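Long-range contacts in SusD superfamily protein (Bacteroides fragilis, PDB 3L22), which probably binds glycans at the outer membrane as a SusD-family protein and also binds zinc ions: residues Val117-Phe122 with Ser183-Glu188; Asp235-Tyr240 with Ile299-Gly304; Leu309-Asp314 with Ile390-Arg395. All coordinates share one frame; numbering follows the deposited sequence. Where two conformers were deposited one is given.

Contact 1: Val117-Phe122 with Ser183-Glu188; sequences VQEAKF and SALDTE. With ZN (zinc ion), chain E; ZN (zinc ion), chain B.
Both sides of this contact carry zinc, yet Q118 and L185 make most of the direct contact. Q118 and E119 sit on helix 113-131 of the helical, TPR-like part of the SusD fold. S183-E188 lies in the loop between helices 168-178 and 192-196. The Q118 amide reaches the S183-A184 end of the segment. Its OE1 accepts from A184 N at 2.9 Å, with the N-H bent to 145° and the donor tilted 18° from the carbonyl plane. On the other branch of the amide, NE2 donates to a water that also bonds S183 OG, so both ends of the amide are held. S183 OG also bonds N181. L185 lies over the helix, its CD2 3.6 Å from Q118 CB. The same methyl touches E119 CG at 3.4 Å, and A203 of helix 200-213 packs against the leucine too. E119 has CG anti to its carbonyl carbon (chi1 -77°) and an extended chain, which carries the carboxylate past L185 to one zinc ion. E119 OE2 binds this ion at 2.1 Å and OE1 bonds Y29 OH. H197 and two waters also bind that ion. The second zinc ion is bound by D186 OD1 at 2.0 Å and E188 OE2 at 2.1 Å, with one further ligand. A water links the two halves: it donates to E119 OE2 at 2.7 Å and accepts from D186 N at 2.8 Å.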
# COMPACT_ATOMS: atom_id res chain seq x y z
N VAL A 117 -0.13 20.41 9.12
CA VAL A 117 -1.34 20.26 8.32
C VAL A 117 -1.10 19.30 7.17
O VAL A 117 -1.88 18.42 6.92
CB VAL A 117 -1.80 21.62 7.71
CG1 VAL A 117 -2.92 21.44 6.63
CG2 VAL A 117 -2.30 22.58 8.83
N GLN A 118 -0.02 19.49 6.46
CA GLN A 118 0.21 18.73 5.23
C GLN A 118 0.52 17.25 5.57
O GLN A 118 0.11 16.33 4.85
CB GLN A 118 1.32 19.42 4.42
CG GLN A 118 0.84 20.76 3.84
CD GLN A 118 1.95 21.55 3.15
OE1 GLN A 118 3.02 21.00 2.87
NE2 GLN A 118 1.72 22.86 2.93
N GLU A 119 1.18 17.02 6.70
CA GLU A 119 1.40 15.65 7.17
C GLU A 119 0.10 14.95 7.53
O GLU A 119 -0.12 13.80 7.15
CB GLU A 119 2.35 15.58 8.37
CG GLU A 119 3.80 15.75 7.94
CD GLU A 119 4.80 15.42 9.06
OE1 GLU A 119 4.50 14.61 10.00
OE2 GLU A 119 5.90 16.00 8.98
N ALA A 120 -0.76 15.67 8.25
CA ALA A 120 -2.03 15.10 8.67
C ALA A 120 -2.91 14.78 7.44
O ALA A 120 -3.54 13.73 7.37
CB ALA A 120 -2.73 16.04 9.63
N LYS A 121 -2.94 15.69 6.47
CA LYS A 121 -3.66 15.45 5.22
C LYS A 121 -3.15 14.23 4.44
O LYS A 121 -3.94 13.47 3.88
CB LYS A 121 -3.68 16.71 4.35
CG LYS A 121 -4.60 17.82 4.91
CD LYS A 121 -4.70 18.96 3.89
CE LYS A 121 -5.54 20.09 4.44
NZ LYS A 121 -5.64 21.19 3.45
N PHE A 122 -1.84 14.01 4.45
CA PHE A 122 -1.24 12.83 3.84
C PHE A 122 -1.81 11.54 4.48
O PHE A 122 -2.18 10.63 3.76
CB PHE A 122 0.28 12.84 3.96
CG PHE A 122 0.91 11.57 3.53
CD1 PHE A 122 1.20 11.35 2.17
CD2 PHE A 122 1.15 10.54 4.44
CE1 PHE A 122 1.76 10.17 1.75
CE2 PHE A 122 1.70 9.34 4.01
CZ PHE A 122 2.00 9.16 2.64
N SER A 183 4.54 21.77 -0.06
CA SER A 183 5.82 22.47 -0.02
C SER A 183 6.34 22.68 1.39
O SER A 183 7.49 23.01 1.52
CB SER A 183 5.72 23.83 -0.71
OG SER A 183 4.63 24.56 -0.15
N ALA A 184 5.54 22.44 2.43
CA ALA A 184 6.05 22.53 3.79
C ALA A 184 6.48 21.17 4.30
O ALA A 184 7.06 21.09 5.38
CB ALA A 184 5.03 23.15 4.72
N LEU A 185 6.21 20.09 3.55
CA LEU A 185 6.66 18.79 3.98
C LEU A 185 8.18 18.67 3.95
O LEU A 185 8.85 19.28 3.14
CB LEU A 185 6.02 17.66 3.20
CG LEU A 185 4.52 17.47 3.38
CD1 LEU A 185 4.07 16.39 2.35
CD2 LEU A 185 4.10 17.11 4.85
N ASP A 186 8.71 17.84 4.84
CA ASP A 186 10.15 17.55 4.94
C ASP A 186 10.67 16.80 3.70
O ASP A 186 9.88 16.26 2.91
CB ASP A 186 10.37 16.69 6.19
CG ASP A 186 11.83 16.51 6.55
OD1 ASP A 186 12.55 17.53 6.49
OD2 ASP A 186 12.24 15.34 6.86
N THR A 187 11.99 16.80 3.51
CA THR A 187 12.64 16.17 2.38
C THR A 187 13.83 15.28 2.73
O THR A 187 14.64 15.03 1.87
CB THR A 187 13.14 17.24 1.38
OG1 THR A 187 14.08 18.06 2.06
CG2 THR A 187 11.98 18.15 0.86
N GLU A 188 13.95 14.81 3.97
CA GLU A 188 15.14 14.10 4.42
C GLU A 188 15.13 12.66 3.85
O GLU A 188 14.10 12.07 3.73
CB GLU A 188 15.18 14.02 5.95
CG GLU A 188 15.39 15.35 6.62
CD GLU A 188 15.22 15.26 8.12
OE1 GLU A 188 15.50 14.20 8.74
OE2 GLU A 188 14.87 16.28 8.71
ZN ZN E . 14.09 17.93 7.71
ZN ZN B . 7.12 15.51 10.58
O HOH W 1 3.11 25.07 1.98
O HOH W 2 7.09 16.44 6.64
O HOH W 3 8.81 15.71 9.64
O HOH W 4 6.94 17.16 12.11

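Contact 2: Asp235-Tyr240 with Ile299-Gly304; sequences DVTLIY and IIAFKG. With EDO (1,2-ethanediol), chain Y.
The backbones come nearest at T237 and A301, with CA atoms 7.0 Å apart, where a type I turn from D235 to L238 faces the last turn of helix 297-302. The contact across is apolar. T237 CG2 meets A301 CB at 3.6 Å, and V236 CG2 lies 4.0 Å from the same methyl. The F302 ring reaches between V236 and Y240. F302 CZ is 3.5 Å from V236 O, which lies at the ring edge in plane. Y240 CE2 also approaches F302 CZ to 3.5 Å, with ring planes at 80°. A301 CB covers one face of the F302 ring, and I239 CG1 one face of the Y240 ring. The turn is braced from within. D235 OD1 accepts from T237 N in an Asx turn and also from T237 OG1, which places T237 CG2 anti to its carbonyl carbon and near A301. K241 NZ bonds T237 OG1 too. A 1,2-ethanediol, probably from the crystallisation liquor, donates to A301 O. The contact joins the loop before strand 249-253 to the end of helix 297-302. V236 also touches R358 and S359 at the end of helix 345-359, and Y240 packs on R326 of strand 322-326.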
# COMPACT_ATOMS: atom_id res chain seq x y z
N ASP A 235 22.37 -4.47 -1.76
CA ASP A 235 21.91 -5.51 -0.83
C ASP A 235 20.39 -5.35 -0.68
O ASP A 235 19.92 -4.39 -0.06
CB ASP A 235 22.63 -5.33 0.50
CG ASP A 235 22.24 -6.37 1.57
OD1 ASP A 235 21.22 -7.09 1.49
OD2 ASP A 235 22.99 -6.45 2.56
N VAL A 236 19.63 -6.32 -1.17
CA VAL A 236 18.14 -6.25 -1.10
C VAL A 236 17.56 -6.60 0.29
O VAL A 236 16.35 -6.54 0.46
CB VAL A 236 17.51 -7.18 -2.16
CG1 VAL A 236 18.05 -6.80 -3.57
CG2 VAL A 236 17.77 -8.69 -1.83
N THR A 237 18.40 -6.99 1.26
CA THR A 237 17.92 -7.40 2.59
C THR A 237 17.91 -6.26 3.63
O THR A 237 17.41 -6.44 4.74
CB THR A 237 18.73 -8.58 3.16
OG1 THR A 237 20.04 -8.16 3.52
CG2 THR A 237 18.85 -9.75 2.10
N LEU A 238 18.45 -5.09 3.28
CA LEU A 238 18.70 -4.04 4.28
C LEU A 238 17.46 -3.58 5.02
O LEU A 238 17.49 -3.40 6.23
CB LEU A 238 19.40 -2.84 3.66
CG LEU A 238 20.81 -3.04 3.13
CD1 LEU A 238 21.20 -1.74 2.39
CD2 LEU A 238 21.79 -3.39 4.28
N ILE A 239 16.35 -3.46 4.30
CA ILE A 239 15.17 -2.84 4.87
C ILE A 239 14.39 -3.74 5.83
O ILE A 239 13.52 -3.22 6.52
CB ILE A 239 14.20 -2.27 3.81
CG1 ILE A 239 13.62 -3.36 2.89
CG2 ILE A 239 14.89 -1.20 2.99
CD1 ILE A 239 12.51 -2.82 1.93
N TYR A 240 14.74 -5.04 5.89
CA TYR A 240 14.06 -5.98 6.78
C TYR A 240 14.86 -6.26 8.06
O TYR A 240 14.45 -7.10 8.85
CB TYR A 240 13.75 -7.32 6.04
CG TYR A 240 13.21 -7.08 4.66
CD1 TYR A 240 11.88 -6.71 4.45
CD2 TYR A 240 14.03 -7.17 3.56
CE1 TYR A 240 11.38 -6.46 3.15
CE2 TYR A 240 13.55 -6.92 2.28
CZ TYR A 240 12.25 -6.55 2.07
OH TYR A 240 11.86 -6.28 0.76
N ILE A 299 15.62 -14.01 -5.03
CA ILE A 299 15.41 -15.45 -4.92
C ILE A 299 16.34 -16.01 -3.82
O ILE A 299 15.86 -16.67 -2.90
CB ILE A 299 15.59 -16.15 -6.30
CG1 ILE A 299 14.55 -15.62 -7.32
CG2 ILE A 299 15.56 -17.70 -6.18
CD1 ILE A 299 13.11 -15.66 -6.90
N ILE A 300 17.62 -15.65 -3.88
CA ILE A 300 18.60 -16.07 -2.87
C ILE A 300 18.13 -15.61 -1.50
O ILE A 300 18.12 -16.39 -0.59
CB ILE A 300 20.00 -15.49 -3.13
CG1 ILE A 300 20.58 -16.04 -4.45
CG2 ILE A 300 20.98 -15.82 -1.94
CD1 ILE A 300 21.86 -15.35 -4.92
N ALA A 301 17.68 -14.36 -1.36
CA ALA A 301 17.34 -13.83 -0.02
C ALA A 301 15.99 -14.33 0.47
O ALA A 301 15.85 -14.64 1.64
CB ALA A 301 17.36 -12.26 -0.02
N PHE A 302 15.01 -14.40 -0.43
CA PHE A 302 13.62 -14.52 0.02
C PHE A 302 12.85 -15.79 -0.35
O PHE A 302 11.76 -16.02 0.22
CB PHE A 302 12.80 -13.32 -0.48
CG PHE A 302 13.45 -12.00 -0.21
CD1 PHE A 302 13.91 -11.68 1.05
CD2 PHE A 302 13.57 -11.07 -1.21
CE1 PHE A 302 14.53 -10.45 1.29
CE2 PHE A 302 14.14 -9.83 -0.97
CZ PHE A 302 14.65 -9.54 0.26
N LYS A 303 13.37 -16.60 -1.29
CA LYS A 303 12.66 -17.82 -1.67
C LYS A 303 13.11 -18.93 -0.72
O LYS A 303 14.10 -19.59 -0.94
CB LYS A 303 12.88 -18.19 -3.14
CG LYS A 303 12.10 -19.45 -3.60
CD LYS A 303 12.19 -19.66 -5.09
CE LYS A 303 11.31 -20.81 -5.57
NZ LYS A 303 11.82 -22.11 -5.08
N GLY A 304 12.36 -19.13 0.35
CA GLY A 304 12.77 -20.06 1.40
C GLY A 304 12.49 -21.52 1.08
O GLY A 304 11.71 -21.86 0.16
C1 EDO Y . 16.27 -11.72 4.09
O1 EDO Y . 17.07 -12.93 3.99
C2 EDO Y . 16.22 -11.01 5.46
O2 EDO Y . 14.86 -10.66 5.83

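Contact 3: Leu309-Asp314 with Ile390-Arg395; sequences LMKFTD and IGEGIR. With EDO (1,2-ethanediol), chain Y.
K311 reaches across to bond I390 and E392, joining two loops through buried residues in the SusD-family part of the chain. L309-D314 precedes strand 322-326, and I390-R395 links helix 374-388 to helix 395-401. The chain of K311 is extended beyond CG, with CG anti to the carbonyl carbon (chi1 -74°), and this carries NZ to the far loop. There K311 NZ donates to I390 O at 2.8 Å, in the carbonyl plane and on a lone pair, with a C=O...N angle of 144°. K311 NZ also forms a salt bridge to E392 OE2, again at 2.8 Å. This oxygen is met on its anti side, 30° out of the carboxylate plane. A weak bond to E388 O gives NZ a third partner.

The carboxylate of E392 is satisfied at both oxygens. OE2 also bonds the hydroxyl of Y240, and OE1 pairs with R326 of strand 322-326. K311 and R326, both cationic, probably keep E392 ionised in its buried place. E392 and K311 side chains cross at about a right angle.

Apolar groups pack beside the polar cluster. L309 CD1 touches I390 CG2 at 3.9 Å, while L309 CD2 lies 3.9 Å from G391 CA. The loop also meets F302 through L309 and K311. On the other side of K311 in sequence, the F312 ring packs edge-to-face with Y240, and F312 CE2 lies 3.5 Å from G391 O.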
# COMPACT_ATOMS: atom_id res chain seq x y z
N LEU A 309 8.15 -17.31 2.38
CA LEU A 309 8.70 -16.04 1.99
C LEU A 309 9.53 -15.46 3.15
O LEU A 309 8.98 -15.18 4.21
CB LEU A 309 7.57 -15.08 1.59
CG LEU A 309 8.01 -13.76 0.98
CD1 LEU A 309 8.83 -13.90 -0.31
CD2 LEU A 309 6.78 -12.83 0.76
N MSE A 310 10.83 -15.20 2.93
CA MSE A 310 11.74 -14.85 4.04
C MSE A 310 11.96 -13.35 4.22
O MSE A 310 12.95 -12.93 4.82
CB MSE A 310 13.09 -15.55 3.87
CG MSE A 310 12.95 -17.06 3.59
SE MSE A 310 12.23 -17.99 5.13
CE MSE A 310 13.75 -17.78 6.36
N LYS A 311 11.03 -12.52 3.75
CA LYS A 311 11.15 -11.08 4.06
C LYS A 311 10.89 -10.76 5.54
O LYS A 311 11.70 -10.14 6.21
CB LYS A 311 10.25 -10.21 3.19
CG LYS A 311 10.75 -10.08 1.73
CD LYS A 311 9.82 -9.28 0.83
CE LYS A 311 10.38 -9.20 -0.62
NZ LYS A 311 9.62 -8.21 -1.45
N PHE A 312 9.72 -11.15 6.02
CA PHE A 312 9.26 -10.81 7.36
C PHE A 312 9.16 -12.08 8.16
O PHE A 312 8.12 -12.75 8.10
CB PHE A 312 7.89 -10.13 7.28
CG PHE A 312 7.90 -8.91 6.41
CD1 PHE A 312 8.39 -7.71 6.91
CD2 PHE A 312 7.39 -8.95 5.13
CE1 PHE A 312 8.41 -6.56 6.12
CE2 PHE A 312 7.41 -7.82 4.33
CZ PHE A 312 7.93 -6.62 4.82
N THR A 313 10.22 -12.45 8.86
CA THR A 313 10.20 -13.65 9.65
C THR A 313 10.51 -13.47 11.14
O THR A 313 10.60 -14.48 11.86
CB THR A 313 11.09 -14.74 9.03
OG1 THR A 313 12.43 -14.24 8.96
CG2 THR A 313 10.58 -15.10 7.61
N ASP A 314 10.62 -12.23 11.63
CA ASP A 314 10.90 -12.08 13.05
C ASP A 314 9.58 -11.95 13.80
O ASP A 314 9.09 -10.84 14.08
CB ASP A 314 11.84 -10.91 13.31
CG ASP A 314 12.16 -10.74 14.79
OD1 ASP A 314 11.67 -11.53 15.67
OD2 ASP A 314 12.90 -9.77 15.09
N ILE A 390 6.71 -8.69 -3.88
CA ILE A 390 6.09 -9.84 -3.26
C ILE A 390 6.08 -9.63 -1.75
O ILE A 390 7.11 -9.31 -1.14
CB ILE A 390 6.75 -11.18 -3.68
CG1 ILE A 390 5.91 -12.38 -3.20
CG2 ILE A 390 8.23 -11.32 -3.20
CD1 ILE A 390 6.29 -13.76 -3.89
N GLY A 391 4.90 -9.77 -1.15
CA GLY A 391 4.74 -9.55 0.29
C GLY A 391 4.69 -8.11 0.78
O GLY A 391 4.72 -7.88 2.02
N GLU A 392 4.61 -7.14 -0.13
CA GLU A 392 4.74 -5.72 0.28
C GLU A 392 3.49 -4.85 -0.01
O GLU A 392 3.59 -3.66 -0.25
CB GLU A 392 6.03 -5.09 -0.30
CG GLU A 392 7.28 -5.62 0.39
CD GLU A 392 8.57 -4.95 -0.07
OE1 GLU A 392 8.62 -3.70 -0.24
OE2 GLU A 392 9.54 -5.71 -0.28
N GLY A 393 2.32 -5.44 0.07
CA GLY A 393 1.08 -4.66 0.21
C GLY A 393 0.64 -4.02 -1.09
O GLY A 393 -0.09 -3.04 -1.04
N ILE A 394 1.03 -4.61 -2.22
CA ILE A 394 0.90 -3.95 -3.52
C ILE A 394 0.17 -4.79 -4.56
O ILE A 394 -0.61 -4.23 -5.34
CB ILE A 394 2.30 -3.52 -4.08
CG1 ILE A 394 2.80 -2.24 -3.38
CG2 ILE A 394 2.27 -3.26 -5.56
CD1 ILE A 394 4.34 -1.93 -3.62
N ARG A 395 0.39 -6.11 -4.57
CA ARG A 395 -0.05 -6.87 -5.72
C ARG A 395 -1.56 -6.78 -6.07
O ARG A 395 -1.96 -6.60 -7.24
CB ARG A 395 0.36 -8.32 -5.54
CG ARG A 395 -0.09 -9.24 -6.68
CD ARG A 395 0.51 -8.82 -8.01
NE ARG A 395 0.07 -9.66 -9.10
CZ ARG A 395 -0.07 -9.26 -10.36
NH1 ARG A 395 0.23 -8.02 -10.76
NH2 ARG A 395 -0.51 -10.12 -11.26
C1 EDO Y . 16.27 -11.72 4.09
O1 EDO Y . 17.07 -12.93 3.99
C2 EDO Y . 16.22 -11.01 5.46
O2 EDO Y . 14.86 -10.66 5.83

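How the contacts relate
From the N terminus, contact 1 comes first. It closes a loop of 60 residues between helix 113-131 and the segment before helix 192-196. Contact 2 then closes 58 residues, from the loop ahead of strand 249-253 to helix 297-302. Contact 3 follows, closes 75 residues and brings the loop ahead of strand 322-326 to the one ahead of helix 395-401. The three are in series; none nests or crosses. Contacts 2 and 3 touch, their centres 10 Å apart. A side-chain bond and the backbone pair F302 O to M310 N join them, and both meet the same ethanediol. Contact 1 lies on the opposite side of the chain's centre from contact 3.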